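Local coordinates for cupin 2 conserved barrel domain protein (PDB 4H7L) that is of unknown function but binds a copper(II) ion in a cupin-type beta-barrel and may act through that metal, at residues A35-G40 against P118-A123; M16-S21 against H41-S46. One frame throughout, in Å; residues are numbered along the deposited sequence.

Contact 1 (A35-G40 against P118-A123); sequences AQRAFG and PPFDPA
Arg37 and Phe120 meet in a van der Waals contact beside the copper site of the cupin barrel. Arg37 sits on the strand 33-38, and Phe120 on the loop that follows the strand 110-117. Both strands flank the strand 48-54, so the contact reaches across that middle strand. Arg37 NE lies 3.9 Å from Phe120 CE2, and its CD is 4.1 Å from the same carbon. CE2 is over one face of the guanidinium. The two flat groups are nearly parallel, with planes 3° apart. The arginine chain is extended from CG to NE, which carries the guanidinium out to the ring. Phe120 has CG anti to its backbone N (chi1 166°), which stands the ring beside the arginine. Ala35 CB covers the opposite face of the guanidinium, 3.5 Å from its plane and offset toward the rim. The Phe120 ring also meets His50 edge-to-face, and Phe120 N is hydrogen-bonded to Ser48 OG, so the strand 48-54 fixes both ring and backbone. A second touch is made at the turn after the strand, where Pro119 CB rests 3.9 Å from Gly40 C. Further along the loop, Asp121 OD1 accepts from Ala123 N at 3.1 Å, forming an Asx turn. The Phe120 side chain is about 5 Å from that of Glu68 and about 7 Å from the copper ion. No hydrogen bond or salt bridge crosses between the segments, so the contact rests on shape and dispersion, with the arginine's charge lying alongside the ring.

Contact 2 (M16-S21 against H41-S46); sequences MPQMIS and HDAGTS
The N-terminal strand 18-21, which pairs antiparallel with a strand of the second subunit, is tied here to the turn between the strands 33-38 and 48-54. The link is one side-chain to backbone hydrogen bond. Gln18 NE2 donates to Ala43 O at 2.8 Å, with an N-H...O angle of 147°. The donor lies in the carbonyl plane, on a lone pair of Ala43 O, and the C=O...N angle is 144°. The oxygen is tilted from the amide plane of Gln18. Gln18 CG is anti to the carbonyl carbon (chi1 -62°), and the extended chain beyond it carries the amide to the turn, whose nearest CA, that of Ala43, is 8.6 Å from the CA of Gln18. The other branch of the amide, OE1, lies 3.8 Å from Ala43 CB. Thr45 CG2 adds a loose contact 4.1 Å from Gln18 NE2. The hydroxyl of Thr45 is engaged elsewhere, in a hydrogen bond with Val47 O. Residues 41-43 form a short 3-10 segment, and Gly44 follows with a positive phi, at which a side chain would jam against the carbonyl O of Ala43. Phe39 packs against Gln18, Ile20 and Thr45. Ser46 N is hydrogen-bonded to Gln67 OE1 of the second subunit, so strand and turn both reach that subunit. With an alanine in place of Gln18, Ala43 O is likely to lose this donor, and the turn its polar tie to strand 18-21. The contact is small and lies at the surface, away from the copper site. Its chemistry implies a single directional bond beside the Phe39 ring, with the two segments burying 97 Å² between them.

Overall arrangement
Contacts 1 and 2 are neighbours, with about 11 Å between their centres, and their segments alternate along the chain. Residues 35-40 run straight into 41-46, so the turn of contact 2 continues the strand of contact 1. The two also touch in space. Pro119 CD packs 3.4 Å from Ser46 O, and Pro119 CB is 3.7 Å from His41 CA. Phe39 O lies 3.3 Å from Thr45 OG1 in a packing contact. The centre of contact 1 is about 9 Å from the centre of the chain, that of contact 2 about 18 Å. Contact 1 borders the copper site of His61, His63, Glu68 and His104. Contact 2 lies where the second subunit joins.

Contact 1 (A35-G40 against P118-A123)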
# COMPACT_ATOMS: atom_id res chain seq x y z
N ALA B 35 -4.08 -0.63 14.81
CA ALA B 35 -3.24 -0.17 13.71
C ALA B 35 -1.76 -0.37 14.01
O ALA B 35 -1.30 -0.10 15.11
CB ALA B 35 -3.52 1.30 13.43
N GLN B 36 -1.03 -0.86 13.01
CA GLN B 36 0.42 -0.96 13.11
C GLN B 36 1.02 -0.04 12.04
O GLN B 36 1.12 -0.41 10.87
CB GLN B 36 0.88 -2.41 12.94
CG GLN B 36 0.48 -3.29 14.12
CD GLN B 36 0.74 -4.78 13.90
OE1 GLN B 36 0.02 -5.44 13.15
NE2 GLN B 36 1.76 -5.31 14.56
N ARG B 37 1.41 1.15 12.46
CA ARG B 37 1.71 2.24 11.53
C ARG B 37 3.20 2.36 11.22
O ARG B 37 4.03 2.35 12.12
CB ARG B 37 1.18 3.56 12.10
CG ARG B 37 -0.25 3.48 12.61
CD ARG B 37 -0.87 4.86 12.79
NE ARG B 37 -2.30 4.80 13.07
CZ ARG B 37 -2.85 4.82 14.28
NH1 ARG B 37 -2.10 4.89 15.38
NH2 ARG B 37 -4.17 4.76 14.41
N ALA B 38 3.52 2.48 9.94
CA ALA B 38 4.91 2.59 9.50
C ALA B 38 5.13 3.82 8.63
O ALA B 38 4.21 4.30 7.97
CB ALA B 38 5.31 1.34 8.73
N PHE B 39 6.36 4.32 8.64
CA PHE B 39 6.78 5.39 7.75
C PHE B 39 6.01 6.69 7.96
O PHE B 39 5.54 7.31 7.01
CB PHE B 39 6.65 4.94 6.29
CG PHE B 39 7.38 3.66 5.99
CD1 PHE B 39 8.74 3.56 6.23
CD2 PHE B 39 6.71 2.57 5.48
CE1 PHE B 39 9.41 2.39 5.97
CE2 PHE B 39 7.39 1.39 5.21
CZ PHE B 39 8.74 1.30 5.46
N GLY B 40 5.90 7.11 9.22
CA GLY B 40 5.27 8.38 9.54
C GLY B 40 5.96 9.56 8.89
O GLY B 40 6.77 9.40 7.97
N PRO B 118 -0.51 12.86 2.17
CA PRO B 118 0.88 12.68 2.61
C PRO B 118 0.90 11.84 3.89
O PRO B 118 -0.14 11.30 4.27
CB PRO B 118 1.37 14.10 2.88
CG PRO B 118 0.32 15.02 2.30
CD PRO B 118 -0.95 14.26 2.34
N PRO B 119 2.06 11.74 4.55
CA PRO B 119 2.12 10.89 5.73
C PRO B 119 0.97 11.16 6.70
O PRO B 119 0.59 12.31 6.91
CB PRO B 119 3.47 11.24 6.35
CG PRO B 119 4.30 11.69 5.19
CD PRO B 119 3.34 12.42 4.29
N PHE B 120 0.45 10.09 7.29
CA PHE B 120 -0.70 10.15 8.18
C PHE B 120 -0.57 11.16 9.33
O PHE B 120 0.46 11.23 10.00
CB PHE B 120 -0.95 8.75 8.75
CG PHE B 120 -1.87 8.72 9.92
CD1 PHE B 120 -3.24 8.70 9.73
CD2 PHE B 120 -1.37 8.71 11.20
CE1 PHE B 120 -4.10 8.67 10.81
CE2 PHE B 120 -2.22 8.67 12.29
CZ PHE B 120 -3.59 8.65 12.09
N ASP B 121 -1.63 11.93 9.54
CA ASP B 121 -1.71 12.90 10.63
C ASP B 121 -3.04 12.69 11.37
O ASP B 121 -4.11 12.92 10.80
CB ASP B 121 -1.62 14.32 10.07
CG ASP B 121 -1.95 15.39 11.10
OD1 ASP B 121 -1.81 15.12 12.32
OD2 ASP B 121 -2.35 16.50 10.70
N PRO B 122 -2.97 12.26 12.64
CA PRO B 122 -4.19 11.90 13.38
C PRO B 122 -5.12 13.08 13.62
O PRO B 122 -6.31 12.89 13.87
CB PRO B 122 -3.64 11.38 14.71
CG PRO B 122 -2.35 12.09 14.88
CD PRO B 122 -1.78 12.23 13.50
N ALA B 123 -4.59 14.30 13.54
CA ALA B 123 -5.40 15.49 13.73
C ALA B 123 -6.46 15.63 12.64
O ALA B 123 -7.48 16.29 12.84
CB ALA B 123 -4.51 16.72 13.74

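Contact 2 (M16-S21 against H41-S46)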
# COMPACT_ATOMS: atom_id res chain seq x y z
N MSE B 16 18.10 7.13 2.41
CA MSE B 16 18.47 5.79 2.83
C MSE B 16 17.23 4.90 2.87
O MSE B 16 16.17 5.32 3.34
CB MSE B 16 19.12 5.83 4.21
CG MSE B 16 19.80 4.54 4.61
SE MSE B 16 20.76 4.73 6.29
CE MSE B 16 22.04 6.09 5.75
N PRO B 17 17.36 3.66 2.38
CA PRO B 17 16.25 2.71 2.47
C PRO B 17 15.91 2.38 3.92
O PRO B 17 16.78 2.44 4.79
CB PRO B 17 16.79 1.46 1.75
CG PRO B 17 18.26 1.59 1.81
CD PRO B 17 18.55 3.06 1.75
N GLN B 18 14.65 2.03 4.17
CA GLN B 18 14.24 1.63 5.51
C GLN B 18 13.52 0.30 5.44
O GLN B 18 12.90 -0.03 4.43
CB GLN B 18 13.33 2.68 6.14
CG GLN B 18 13.98 4.04 6.34
CD GLN B 18 12.97 5.12 6.67
OE1 GLN B 18 12.36 5.11 7.74
NE2 GLN B 18 12.77 6.04 5.74
N MSE B 19 13.59 -0.44 6.53
CA MSE B 19 13.03 -1.78 6.58
C MSE B 19 12.30 -1.97 7.90
O MSE B 19 12.89 -1.84 8.97
CB MSE B 19 14.15 -2.80 6.44
CG MSE B 19 13.77 -4.03 5.66
SE MSE B 19 15.33 -5.10 5.20
CE MSE B 19 14.90 -6.70 6.22
N ILE B 20 11.01 -2.27 7.82
CA ILE B 20 10.20 -2.45 9.01
C ILE B 20 9.29 -3.65 8.85
O ILE B 20 8.76 -3.88 7.77
CB ILE B 20 9.31 -1.23 9.28
CG1 ILE B 20 10.07 0.07 8.97
CG2 ILE B 20 8.82 -1.25 10.71
CD1 ILE B 20 9.45 1.31 9.57
N SER B 21 9.11 -4.41 9.92
CA SER B 21 8.16 -5.51 9.90
C SER B 21 6.83 -5.04 10.48
O SER B 21 6.71 -4.83 11.68
CB SER B 21 8.68 -6.71 10.70
OG SER B 21 7.70 -7.73 10.74
N HIS B 41 5.63 10.76 9.35
CA HIS B 41 6.17 11.97 8.76
C HIS B 41 7.67 12.09 9.03
O HIS B 41 8.43 12.57 8.18
CB HIS B 41 5.45 13.21 9.30
CG HIS B 41 5.17 14.25 8.26
ND1 HIS B 41 3.97 14.91 8.17
CD2 HIS B 41 5.94 14.73 7.26
CE1 HIS B 41 4.01 15.76 7.16
NE2 HIS B 41 5.20 15.67 6.59
N ASP B 42 8.09 11.63 10.20
CA ASP B 42 9.50 11.65 10.57
C ASP B 42 10.36 10.78 9.65
O ASP B 42 11.58 10.91 9.62
CB ASP B 42 9.69 11.19 12.02
CG ASP B 42 9.10 12.16 13.04
OD1 ASP B 42 8.64 11.69 14.11
OD2 ASP B 42 9.11 13.38 12.79
N ALA B 43 9.72 9.88 8.90
CA ALA B 43 10.43 8.86 8.13
C ALA B 43 10.98 9.35 6.79
O ALA B 43 11.81 8.67 6.17
CB ALA B 43 9.54 7.64 7.92
N GLY B 44 10.52 10.50 6.33
CA GLY B 44 11.02 11.07 5.09
C GLY B 44 10.30 10.57 3.85
O GLY B 44 10.47 11.13 2.76
N THR B 45 9.50 9.52 3.99
CA THR B 45 8.74 8.99 2.87
C THR B 45 7.58 9.92 2.55
O THR B 45 7.24 10.79 3.35
CB THR B 45 8.20 7.58 3.17
OG1 THR B 45 7.29 7.64 4.27
CG2 THR B 45 9.35 6.63 3.52
N SER B 46 6.98 9.73 1.38
CA SER B 46 5.87 10.58 0.95
C SER B 46 4.53 10.03 1.44
O SER B 46 3.51 10.74 1.39
CB SER B 46 5.84 10.68 -0.57
OG SER B 46 6.88 11.53 -1.04